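Local coordinates for glutathione S-transferase (Acinetobacter baumannii, PDB 4MP4), which probably catalyses the conjugation of glutathione to electrophilic substrates, at residues A[8-14]-A[35-41]; A[15-19]-A[121-126]; A[25-30]-A[198-204]; A[157-163]-A[194-198]. All coordinates share one frame; numbering follows the deposited sequence.

Contact 1: A[8-14]-A[35-41]; sequences FKLYTDS and FEIAAID
K9 and E36 pair across neighbouring parallel strands, their side chains crossing at a slant; the strands are the first and second of the thioredoxin-like beta-alpha-beta unit with which glutathione transferases begin. They twist against each other by 34°, and helix 19-30 makes the crossover between them. K9 leaves its strand with CG anti to the backbone N (chi1 -172°), then bends at its last two torsions. This folds the ammonium back over the neighbouring strand, where NZ forms a salt bridge with E36 OE1, modelled at a rather short 2.5 Å. The long, flexible pair suits this partly open face, which also carries Y11 and A38. The small methyl of A38 fits between longer neighbours, with its CB 4.0 Å from K9 CE. I40 reaches over so that its CD1 comes 3.7 Å from Y11 CD2, obliquely to the ring.

On the opposite face, with T12 and A39 further along, L10 and I37 lie alongside each other and point the same way, L10 CD2 being 3.8 Å from I37 CD1. V24 and F25 of helix 19-30 pack on L10, while L207 and Y215 of helix 199-215 pack on I37; branched aliphatics suit a face covered by these two helices. At the start of the strands F8 CB meets F35 CB, and the two rings then diverge. D13 turns away from the partner strand; its carboxylate accepts the backbone N-H groups of L17 and S18. Regular parallel hydrogen bonds run from E36 N to F8 O onward, until the ladder ends in a weak bond from S14 N to I40 O, 3.0 Å long and bent to 130° at the hydrogen.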
# COMPACT_ATOMS: atom_id res chain seq x y z
N PHE A 8 -4.99 -0.19 23.81
CA PHE A 8 -4.85 0.26 22.42
C PHE A 8 -4.71 1.77 22.41
O PHE A 8 -5.54 2.47 22.98
CB PHE A 8 -6.10 -0.11 21.62
CG PHE A 8 -6.15 -1.54 21.16
CD1 PHE A 8 -5.41 -1.96 20.07
CD2 PHE A 8 -6.97 -2.45 21.81
CE1 PHE A 8 -5.47 -3.28 19.64
CE2 PHE A 8 -7.04 -3.77 21.39
CZ PHE A 8 -6.28 -4.19 20.29
N LYS A 9 -3.68 2.28 21.76
CA LYS A 9 -3.56 3.73 21.60
C LYS A 9 -3.29 4.12 20.14
O LYS A 9 -2.44 3.52 19.49
CB LYS A 9 -2.49 4.31 22.52
CG LYS A 9 -2.48 5.82 22.51
CD LYS A 9 -1.41 6.39 23.39
CE LYS A 9 -1.99 7.31 24.41
NZ LYS A 9 -2.84 6.55 25.36
N LEU A 10 -4.01 5.13 19.65
CA LEU A 10 -3.86 5.62 18.28
C LEU A 10 -3.17 6.97 18.23
O LEU A 10 -3.60 7.91 18.88
CB LEU A 10 -5.23 5.72 17.59
CG LEU A 10 -5.27 6.35 16.19
CD1 LEU A 10 -4.43 5.56 15.17
CD2 LEU A 10 -6.67 6.51 15.70
N TYR A 11 -2.09 7.08 17.46
CA TYR A 11 -1.40 8.37 17.32
C TYR A 11 -1.74 9.04 15.99
O TYR A 11 -1.54 8.47 14.92
CB TYR A 11 0.12 8.23 17.49
CG TYR A 11 0.52 7.70 18.85
CD1 TYR A 11 0.24 6.39 19.22
CD2 TYR A 11 1.18 8.51 19.78
CE1 TYR A 11 0.58 5.90 20.45
CE2 TYR A 11 1.53 8.03 21.02
CZ TYR A 11 1.22 6.72 21.36
OH TYR A 11 1.56 6.21 22.59
N THR A 12 -2.27 10.25 16.06
CA THR A 12 -2.59 11.02 14.87
C THR A 12 -1.72 12.28 14.77
O THR A 12 -1.03 12.63 15.72
CB THR A 12 -4.06 11.46 14.88
OG1 THR A 12 -4.37 12.11 13.63
CG2 THR A 12 -4.32 12.42 16.02
N ASP A 13 -1.74 12.95 13.62
CA ASP A 13 -1.12 14.26 13.52
C ASP A 13 -1.96 15.25 14.33
O ASP A 13 -3.16 15.08 14.45
CB ASP A 13 -1.02 14.71 12.06
CG ASP A 13 -2.38 14.83 11.39
OD1 ASP A 13 -3.13 13.83 11.36
OD2 ASP A 13 -2.69 15.92 10.88
N SER A 14 -1.32 16.27 14.88
CA SER A 14 -1.99 17.18 15.81
C SER A 14 -3.15 17.96 15.17
O SER A 14 -4.04 18.43 15.86
CB SER A 14 -0.99 18.16 16.41
OG SER A 14 -0.57 19.10 15.43
N PHE A 35 -10.10 2.29 22.83
CA PHE A 35 -8.73 2.74 22.60
C PHE A 35 -8.60 4.19 22.99
O PHE A 35 -9.60 4.90 23.09
CB PHE A 35 -8.35 2.58 21.12
CG PHE A 35 -9.11 3.49 20.19
CD1 PHE A 35 -10.36 3.15 19.74
CD2 PHE A 35 -8.55 4.69 19.76
CE1 PHE A 35 -11.06 3.99 18.87
CE2 PHE A 35 -9.24 5.53 18.90
CZ PHE A 35 -10.49 5.17 18.45
N GLU A 36 -7.36 4.63 23.20
CA GLU A 36 -7.06 6.01 23.55
C GLU A 36 -6.38 6.67 22.36
O GLU A 36 -5.66 6.01 21.60
CB GLU A 36 -6.12 6.08 24.77
CG GLU A 36 -6.60 5.30 26.00
CD GLU A 36 -5.48 4.99 27.00
OE1 GLU A 36 -4.29 5.02 26.62
OE2 GLU A 36 -5.79 4.71 28.18
N ILE A 37 -6.60 7.97 22.22
CA ILE A 37 -6.03 8.73 21.12
C ILE A 37 -5.00 9.75 21.62
O ILE A 37 -5.16 10.33 22.68
CB ILE A 37 -7.15 9.45 20.33
CG1 ILE A 37 -6.63 9.97 18.99
CG2 ILE A 37 -7.74 10.59 21.12
CD1 ILE A 37 -7.49 9.54 17.81
N ALA A 38 -3.94 9.96 20.85
CA ALA A 38 -2.98 11.00 21.16
C ALA A 38 -2.46 11.67 19.88
O ALA A 38 -2.62 11.13 18.79
CB ALA A 38 -1.82 10.44 21.99
N ALA A 39 -1.83 12.83 20.02
CA ALA A 39 -1.37 13.59 18.86
C ALA A 39 0.13 13.88 18.87
O ALA A 39 0.72 14.12 19.92
CB ALA A 39 -2.15 14.88 18.73
N ILE A 40 0.71 13.87 17.67
CA ILE A 40 2.10 14.26 17.41
C ILE A 40 2.20 15.37 16.35
O ILE A 40 1.50 15.34 15.34
CB ILE A 40 2.89 13.08 16.91
CG1 ILE A 40 2.79 11.94 17.92
CG2 ILE A 40 4.32 13.48 16.68
CD1 ILE A 40 3.08 10.60 17.33
N ASP A 41 3.06 16.37 16.59
CA ASP A 41 3.32 17.42 15.62
C ASP A 41 4.42 17.00 14.67
O ASP A 41 5.18 16.07 14.96
CB ASP A 41 3.72 18.73 16.28
CG ASP A 41 2.56 19.46 16.88
OD1 ASP A 41 1.78 18.81 17.61
OD2 ASP A 41 2.41 20.66 16.60

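Contact 2: A[15-19]-A[121-126]; sequences QFLSP and TDVIFI
The ring of F125 is approached obliquely by L17 CD2, which lies 4.1 Å from F125 CD2, and by the carbonyl oxygen of F16 near F125 CE2. Over the centre of one ring face sits CG2 of I124, its own neighbour in the chain, 3.9 Å above the plane. R208 of helix 199-215 also touches F125, and a sulfate ion, probably from the crystallisation liquor, lies about 4 Å from the F125 side chain.

L17 is the chief apolar partner. With CG anti to its carbonyl carbon (chi1 -61°) and an extended end, its two methyls divide between neighbours: CD2 is shared by F125 and I126, with I126 CD1 at 4.0 Å, while CD1 rests 3.5 Å from D122 OD2. L17 and F125 run antiparallel past one another, while D122 and I126 lie across L17.

These residues join the loop after the first strand of the thioredoxin-like domain to the short helix 122-125 of the all-helical domain. In many glutathione transferases this loop borders the glutathione site. Here S18 is the N-cap of helix 19-30, its OG accepting from A21 N.

The one clear hydrogen bond across the interface runs from T121 OG1 to L17 O; it is modelled at 2.5 Å, an exact length that is doubtful. T121 packs its methyl, CG2, 4.2 Å from P19 CD. A threonine suits both tasks: its hydroxyl donates to a main-chain carbonyl just before a helix, while its methyl faces proline, so the domains meet here through one neutral hydrogen bond beside mainly apolar packing, with D122 at the margin.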
# COMPACT_ATOMS: atom_id res chain seq x y z
N GLN A 15 -3.13 18.10 13.85
CA GLN A 15 -4.20 18.83 13.20
C GLN A 15 -5.28 17.92 12.64
O GLN A 15 -6.21 18.39 12.01
CB GLN A 15 -3.65 19.72 12.09
CG GLN A 15 -3.21 21.11 12.52
CD GLN A 15 -2.48 21.81 11.41
OE1 GLN A 15 -3.01 22.74 10.78
NE2 GLN A 15 -1.27 21.35 11.12
N PHE A 16 -5.15 16.61 12.87
CA PHE A 16 -6.13 15.62 12.43
C PHE A 16 -6.43 15.66 10.93
O PHE A 16 -7.54 15.38 10.52
CB PHE A 16 -7.44 15.80 13.19
CG PHE A 16 -7.38 15.34 14.61
CD1 PHE A 16 -6.61 16.05 15.55
CD2 PHE A 16 -8.07 14.22 15.02
CE1 PHE A 16 -6.54 15.63 16.87
CE2 PHE A 16 -8.02 13.79 16.35
CZ PHE A 16 -7.24 14.50 17.27
N LEU A 17 -5.43 16.01 10.13
CA LEU A 17 -5.58 16.11 8.68
C LEU A 17 -5.30 14.80 7.97
O LEU A 17 -5.60 14.66 6.79
CB LEU A 17 -4.64 17.17 8.11
CG LEU A 17 -4.80 18.62 8.59
CD1 LEU A 17 -3.86 19.50 7.81
CD2 LEU A 17 -6.24 19.10 8.43
N SER A 18 -4.71 13.84 8.68
CA SER A 18 -4.29 12.59 8.06
C SER A 18 -5.47 11.71 7.63
O SER A 18 -6.32 11.38 8.44
CB SER A 18 -3.40 11.80 9.02
OG SER A 18 -3.18 10.49 8.52
N PRO A 19 -5.49 11.32 6.36
CA PRO A 19 -6.56 10.43 5.88
C PRO A 19 -6.37 8.97 6.38
O PRO A 19 -7.35 8.24 6.51
CB PRO A 19 -6.41 10.51 4.35
CG PRO A 19 -4.91 10.75 4.16
CD PRO A 19 -4.53 11.67 5.29
N THR A 121 -6.01 17.06 2.27
CA THR A 121 -7.19 17.05 3.15
C THR A 121 -7.54 18.41 3.77
O THR A 121 -8.63 18.60 4.29
CB THR A 121 -7.05 16.03 4.25
OG1 THR A 121 -5.84 16.30 4.97
CG2 THR A 121 -7.01 14.62 3.66
N ASP A 122 -6.60 19.35 3.71
CA ASP A 122 -6.82 20.75 4.04
C ASP A 122 -8.08 21.30 3.35
O ASP A 122 -8.82 22.09 3.93
CB ASP A 122 -5.59 21.58 3.61
CG ASP A 122 -4.30 21.04 4.18
OD1 ASP A 122 -3.83 19.97 3.73
OD2 ASP A 122 -3.74 21.69 5.08
N VAL A 123 -8.32 20.89 2.10
CA VAL A 123 -9.48 21.37 1.36
C VAL A 123 -10.81 20.85 1.94
O VAL A 123 -11.84 21.55 1.87
CB VAL A 123 -9.38 21.10 -0.16
CG1 VAL A 123 -7.99 21.48 -0.66
CG2 VAL A 123 -9.69 19.65 -0.50
N ILE A 124 -10.78 19.67 2.55
CA ILE A 124 -11.95 19.10 3.22
C ILE A 124 -12.21 19.76 4.57
O ILE A 124 -13.35 20.02 4.94
CB ILE A 124 -11.80 17.56 3.44
CG1 ILE A 124 -11.64 16.83 2.10
CG2 ILE A 124 -12.97 17.00 4.26
CD1 ILE A 124 -11.21 15.39 2.26
N PHE A 125 -11.15 20.04 5.32
CA PHE A 125 -11.29 20.45 6.71
C PHE A 125 -11.05 21.94 6.99
O PHE A 125 -11.44 22.43 8.04
CB PHE A 125 -10.36 19.63 7.62
CG PHE A 125 -10.63 18.14 7.60
CD1 PHE A 125 -11.84 17.63 8.06
CD2 PHE A 125 -9.68 17.25 7.13
CE1 PHE A 125 -12.09 16.26 8.04
CE2 PHE A 125 -9.92 15.88 7.12
CZ PHE A 125 -11.11 15.38 7.58
N ILE A 126 -10.41 22.66 6.07
CA ILE A 126 -10.05 24.05 6.35
C ILE A 126 -10.61 25.06 5.33
O ILE A 126 -11.41 25.91 5.67
CB ILE A 126 -8.53 24.18 6.54
CG1 ILE A 126 -8.07 23.14 7.57
CG2 ILE A 126 -8.18 25.56 7.01
CD1 ILE A 126 -6.59 23.07 7.81

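Contact 3: A[25-30]-A[198-204]; sequences FVGLHE and RPSVQKW
Charge and hydrogen bonding concentrate on E30, whose carboxylate R198 grips side-on with two nitrogens. R198 NE donates to E30 OE1 and R198 NH2 to E30 OE2, both at 2.8 Å, the second with an N-H...O angle of 169°. Both oxygens lie near the guanidinium plane and are met on their syn sides, although the carboxylate is tilted from that plane. The anti lone pair of E30 OE1 takes a third donor, S200 OG, at 3.0 Å. A water also donates to OE1 and accepts from S200 N, an amide in the first turn of helix 199-215. This many donors would be expected to favour the ionised carboxylate. E30 reaches them by bending at chi2 (-81°). R198, at the N-cap of helix 199-215, points toward helix 19-30, and its length lets the guanidinium meet E30.

The two helices belong to different domains: helix 19-30 is the first of the thioredoxin-like fold, and helix 199-215 lies in the all-helical domain, so their packing forms part of the interdomain interface of the glutathione transferase fold.

Aromatic contacts fill its inner end. The F25 and W204 rings meet obliquely, centroids 4.9 Å apart and planes at 58°; flat residues can pack closely in this buried place. W204 CE3 lies over one face of the F25 ring, toward the rim, and H29 CD2 over the opposite face. S200 O comes to the edge, 3.5 Å from F25 CE1.

Among the aliphatic contacts, V26 CG2 meets V201 CG2 at 4.2 Å. V26 CG1 rests against S200. Near the surface K203 bends so that its CE lies 3.3 Å from H29 CE1, the two side chains crossing almost squarely.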
# COMPACT_ATOMS: atom_id res chain seq x y z
N PHE A 25 -8.97 5.11 12.89
CA PHE A 25 -9.94 5.56 13.89
C PHE A 25 -11.31 4.99 13.55
O PHE A 25 -12.02 4.47 14.44
CB PHE A 25 -10.01 7.08 13.91
CG PHE A 25 -11.11 7.66 14.77
CD1 PHE A 25 -12.38 7.88 14.25
CD2 PHE A 25 -10.86 8.05 16.07
CE1 PHE A 25 -13.39 8.42 15.03
CE2 PHE A 25 -11.86 8.60 16.86
CZ PHE A 25 -13.13 8.79 16.33
N VAL A 26 -11.68 5.08 12.26
CA VAL A 26 -12.97 4.57 11.80
C VAL A 26 -13.04 3.06 12.02
O VAL A 26 -14.03 2.54 12.56
CB VAL A 26 -13.29 4.95 10.33
CG1 VAL A 26 -14.53 4.18 9.83
CG2 VAL A 26 -13.48 6.46 10.17
N GLY A 27 -11.97 2.36 11.64
CA GLY A 27 -11.88 0.93 11.84
C GLY A 27 -12.05 0.48 13.28
O GLY A 27 -12.77 -0.47 13.56
N LEU A 28 -11.38 1.16 14.20
CA LEU A 28 -11.50 0.84 15.62
C LEU A 28 -12.94 1.02 16.12
O LEU A 28 -13.48 0.13 16.75
CB LEU A 28 -10.53 1.69 16.45
CG LEU A 28 -9.04 1.40 16.25
CD1 LEU A 28 -8.17 2.60 16.66
CD2 LEU A 28 -8.65 0.17 17.06
N HIS A 29 -13.55 2.16 15.80
CA HIS A 29 -14.92 2.42 16.22
C HIS A 29 -15.95 1.45 15.66
O HIS A 29 -16.84 1.01 16.37
CB HIS A 29 -15.32 3.87 15.93
CG HIS A 29 -14.89 4.83 16.99
ND1 HIS A 29 -15.57 4.98 18.17
CD2 HIS A 29 -13.84 5.68 17.05
CE1 HIS A 29 -14.96 5.88 18.92
NE2 HIS A 29 -13.91 6.32 18.26
N GLU A 30 -15.83 1.11 14.38
CA GLU A 30 -16.69 0.09 13.79
C GLU A 30 -16.55 -1.29 14.49
O GLU A 30 -17.54 -1.97 14.75
CB GLU A 30 -16.41 -0.03 12.30
CG GLU A 30 -16.80 1.21 11.48
CD GLU A 30 -18.28 1.25 11.14
OE1 GLU A 30 -18.80 2.36 10.89
OE2 GLU A 30 -18.92 0.17 11.13
N ARG A 198 -22.06 8.43 8.15
CA ARG A 198 -21.78 7.25 8.97
C ARG A 198 -21.30 7.75 10.34
O ARG A 198 -20.48 8.66 10.40
CB ARG A 198 -20.69 6.41 8.28
CG ARG A 198 -20.35 5.10 8.94
CD ARG A 198 -21.09 3.96 8.27
NE ARG A 198 -20.76 2.69 8.91
CZ ARG A 198 -21.48 1.58 8.77
NH1 ARG A 198 -22.56 1.57 8.00
NH2 ARG A 198 -21.10 0.47 9.39
N PRO A 199 -21.86 7.20 11.43
CA PRO A 199 -21.55 7.63 12.80
C PRO A 199 -20.06 7.61 13.16
O PRO A 199 -19.60 8.55 13.82
CB PRO A 199 -22.34 6.64 13.67
CG PRO A 199 -23.51 6.29 12.83
CD PRO A 199 -23.00 6.27 11.41
N SER A 200 -19.33 6.57 12.76
CA SER A 200 -17.91 6.48 13.05
C SER A 200 -17.17 7.66 12.43
O SER A 200 -16.20 8.17 13.01
CB SER A 200 -17.34 5.18 12.49
OG SER A 200 -17.61 5.10 11.10
N VAL A 201 -17.63 8.07 11.26
CA VAL A 201 -17.01 9.17 10.54
C VAL A 201 -17.40 10.46 11.25
O VAL A 201 -16.57 11.32 11.55
CB VAL A 201 -17.44 9.18 9.04
CG1 VAL A 201 -16.95 10.46 8.33
CG2 VAL A 201 -16.92 7.93 8.34
N GLN A 202 -18.68 10.58 11.55
CA GLN A 202 -19.20 11.72 12.29
C GLN A 202 -18.42 11.89 13.60
O GLN A 202 -18.14 13.01 14.01
CB GLN A 202 -20.69 11.48 12.52
CG GLN A 202 -21.62 12.68 12.40
CD GLN A 202 -21.43 13.53 11.15
OE1 GLN A 202 -21.43 14.75 11.25
NE2 GLN A 202 -21.29 12.90 9.99
N LYS A 203 -18.02 10.79 14.23
CA LYS A 203 -17.27 10.87 15.49
C LYS A 203 -15.85 11.43 15.30
O LYS A 203 -15.36 12.16 16.16
CB LYS A 203 -17.24 9.52 16.23
CG LYS A 203 -18.50 9.26 17.07
CD LYS A 203 -18.69 7.79 17.49
CE LYS A 203 -17.87 7.41 18.72
NZ LYS A 203 -18.18 8.22 19.95
N TRP A 204 -15.22 11.09 14.18
CA TRP A 204 -13.97 11.73 13.76
C TRP A 204 -14.13 13.25 13.63
O TRP A 204 -13.35 14.02 14.21
CB TRP A 204 -13.47 11.14 12.43
CG TRP A 204 -12.12 11.67 11.95
CD1 TRP A 204 -11.89 12.50 10.89
CD2 TRP A 204 -10.83 11.41 12.52
NE1 TRP A 204 -10.55 12.75 10.75
CE2 TRP A 204 -9.87 12.09 11.74
CE3 TRP A 204 -10.39 10.65 13.62
CZ2 TRP A 204 -8.50 12.05 12.02
CZ3 TRP A 204 -9.02 10.61 13.90
CH2 TRP A 204 -8.09 11.31 13.10
O HOH W 1 -20.61 3.63 12.42

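Contact 4: A[157-163]-A[194-198]; sequences EFLFGSW and QQWQR
E157 and Q194 both extend their side chains fully and meet at the surface, a place that suits polar residues. Next in the chain, F158 brings its ring against the amide of Q195, F158 CD1 lying 3.3 Å from Q195 NE2. The ring stands nearly perpendicular to the R198 guanidinium, with F158 CZ 4.1 Å from R198 NH1, and one of its faces receives the backbone N of W163.

From here the loop turns toward helix 165-178, and D167 of that helix accepts a hydrogen bond from L159 N. The place of D167 is consistent with the Ser-x-x-Asp N-capping box known in the all-helical domain of many glutathione transferases.

At W163, just before that helix, the indole lies flat against the R198 guanidinium, the planes only 5° apart. R198 CZ stands 3.6 Å from the centroid of the five-membered ring of W163, a cation-pi stack, and R198 CD adds a CH-pi contact over the same face. Tryptophan offers the broad surface this needs, while the in-plane nitrogens of R198 remain able to bind E30. At the indole edge come F158 CE1 and Q195 OE1. A water accepts from W163 NE1 at 2.9 Å and donates to both Q195 OE1, 2.6 Å away, and Q195 O.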
# COMPACT_ATOMS: atom_id res chain seq x y z
N GLU A 157 -25.63 1.23 -2.49
CA GLU A 157 -25.47 2.09 -1.32
C GLU A 157 -24.02 1.99 -0.80
O GLU A 157 -23.44 2.99 -0.37
CB GLU A 157 -26.51 1.72 -0.26
CG GLU A 157 -26.31 2.39 1.08
CD GLU A 157 -27.35 1.95 2.12
OE1 GLU A 157 -28.29 1.19 1.76
OE2 GLU A 157 -27.22 2.37 3.29
N PHE A 158 -23.45 0.80 -0.86
CA PHE A 158 -22.05 0.56 -0.50
C PHE A 158 -21.32 -0.17 -1.63
O PHE A 158 -21.96 -0.68 -2.53
CB PHE A 158 -21.96 -0.27 0.78
CG PHE A 158 -22.65 0.37 1.95
CD1 PHE A 158 -22.03 1.37 2.67
CD2 PHE A 158 -23.93 -0.03 2.31
CE1 PHE A 158 -22.65 1.96 3.75
CE2 PHE A 158 -24.56 0.56 3.39
CZ PHE A 158 -23.92 1.56 4.11
N LEU A 159 -19.99 -0.20 -1.58
CA LEU A 159 -19.19 -0.78 -2.67
C LEU A 159 -19.37 -2.28 -2.84
O LEU A 159 -19.41 -2.78 -3.96
CB LEU A 159 -17.71 -0.50 -2.41
CG LEU A 159 -17.17 0.89 -2.76
CD1 LEU A 159 -15.76 1.05 -2.20
CD2 LEU A 159 -17.21 1.09 -4.28
N PHE A 160 -19.49 -2.99 -1.73
CA PHE A 160 -19.43 -4.45 -1.73
C PHE A 160 -20.63 -5.09 -1.03
O PHE A 160 -20.51 -6.15 -0.41
CB PHE A 160 -18.12 -4.91 -1.09
CG PHE A 160 -16.90 -4.36 -1.78
CD1 PHE A 160 -16.59 -4.75 -3.08
CD2 PHE A 160 -16.09 -3.44 -1.15
CE1 PHE A 160 -15.48 -4.23 -3.73
CE2 PHE A 160 -14.98 -2.92 -1.79
CZ PHE A 160 -14.67 -3.32 -3.09
N GLY A 161 -21.79 -4.45 -1.15
CA GLY A 161 -23.01 -4.95 -0.52
C GLY A 161 -23.29 -4.18 0.75
O GLY A 161 -24.04 -3.20 0.77
N SER A 162 -22.64 -4.61 1.82
CA SER A 162 -22.71 -3.89 3.08
C SER A 162 -21.46 -3.04 3.27
O SER A 162 -20.48 -3.17 2.55
CB SER A 162 -22.89 -4.85 4.25
OG SER A 162 -21.89 -5.84 4.27
N TRP A 163 -21.52 -2.16 4.24
CA TRP A 163 -20.42 -1.25 4.52
C TRP A 163 -19.08 -1.97 4.73
O TRP A 163 -19.01 -3.01 5.36
CB TRP A 163 -20.77 -0.41 5.74
CG TRP A 163 -19.73 0.61 6.00
CD1 TRP A 163 -19.68 1.88 5.48
CD2 TRP A 163 -18.57 0.47 6.82
NE1 TRP A 163 -18.57 2.53 5.94
CE2 TRP A 163 -17.86 1.69 6.76
CE3 TRP A 163 -18.05 -0.58 7.59
CZ2 TRP A 163 -16.67 1.90 7.44
CZ3 TRP A 163 -16.86 -0.37 8.28
CH2 TRP A 163 -16.18 0.87 8.20
N GLN A 194 -23.55 10.44 1.97
CA GLN A 194 -24.10 9.41 2.82
C GLN A 194 -22.99 8.71 3.60
O GLN A 194 -23.13 8.46 4.79
CB GLN A 194 -24.90 8.41 1.99
CG GLN A 194 -25.20 7.14 2.75
CD GLN A 194 -26.13 6.20 2.01
OE1 GLN A 194 -26.41 5.10 2.49
NE2 GLN A 194 -26.62 6.63 0.85
N GLN A 195 -21.88 8.42 2.93
CA GLN A 195 -20.77 7.80 3.63
C GLN A 195 -20.25 8.68 4.77
O GLN A 195 -19.86 8.19 5.82
CB GLN A 195 -19.64 7.42 2.66
CG GLN A 195 -20.05 6.30 1.68
CD GLN A 195 -20.69 5.10 2.39
OE1 GLN A 195 -20.29 4.74 3.50
NE2 GLN A 195 -21.67 4.47 1.75
N TRP A 196 -20.29 9.99 4.55
CA TRP A 196 -19.80 10.97 5.52
C TRP A 196 -20.69 11.03 6.77
O TRP A 196 -20.24 11.47 7.83
CB TRP A 196 -19.70 12.36 4.86
CG TRP A 196 -18.48 13.13 5.24
CD1 TRP A 196 -18.43 14.35 5.85
CD2 TRP A 196 -17.12 12.72 5.04
NE1 TRP A 196 -17.12 14.73 6.05
CE2 TRP A 196 -16.29 13.75 5.55
CE3 TRP A 196 -16.51 11.59 4.48
CZ2 TRP A 196 -14.89 13.68 5.52
CZ3 TRP A 196 -15.11 11.53 4.44
CH2 TRP A 196 -14.32 12.56 4.97
N GLN A 197 -21.94 10.59 6.64
CA GLN A 197 -22.90 10.65 7.74
C GLN A 197 -22.87 9.38 8.57
O GLN A 197 -23.59 9.27 9.55
CB GLN A 197 -24.33 10.89 7.21
CG GLN A 197 -24.50 12.23 6.53
CD GLN A 197 -24.34 13.40 7.50
OE1 GLN A 197 -24.77 13.32 8.66
NE2 GLN A 197 -23.74 14.49 7.02
N ARG A 198 -22.06 8.43 8.15
CA ARG A 198 -21.78 7.25 8.97
C ARG A 198 -21.30 7.75 10.34
O ARG A 198 -20.48 8.66 10.40
CB ARG A 198 -20.69 6.41 8.28
CG ARG A 198 -20.35 5.10 8.94
CD ARG A 198 -21.09 3.96 8.27
NE ARG A 198 -20.76 2.69 8.91
CZ ARG A 198 -21.48 1.58 8.77
NH1 ARG A 198 -22.56 1.57 8.00
NH2 ARG A 198 -21.10 0.47 9.39
O HOH W 2 -18.53 5.36 5.36

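Contacts 2 and 3 both bridge the thioredoxin-like and all-helical domains, whereas contact 1 lies within the former and contact 4 within the latter. Contacts 2 and 3 each touch all the others. Contact 2 meets contact 1 where D13 reaches S18, contact 3 where W204 CH2 lies 3.5 Å from F16 CD2, and contact 4 where I124 CG2 is 4.0 Å from W196 CZ2. In contact 3, F25 packs on L10 and F35 of contact 1, while R198 is shared with contact 4, where E30 CG also touches W163. Contacts 1 and 4 stay apart, their centres 26 Å and nearest atoms about 12 Å from each other. The sulfate beside contact 2 may only hint at a pocket.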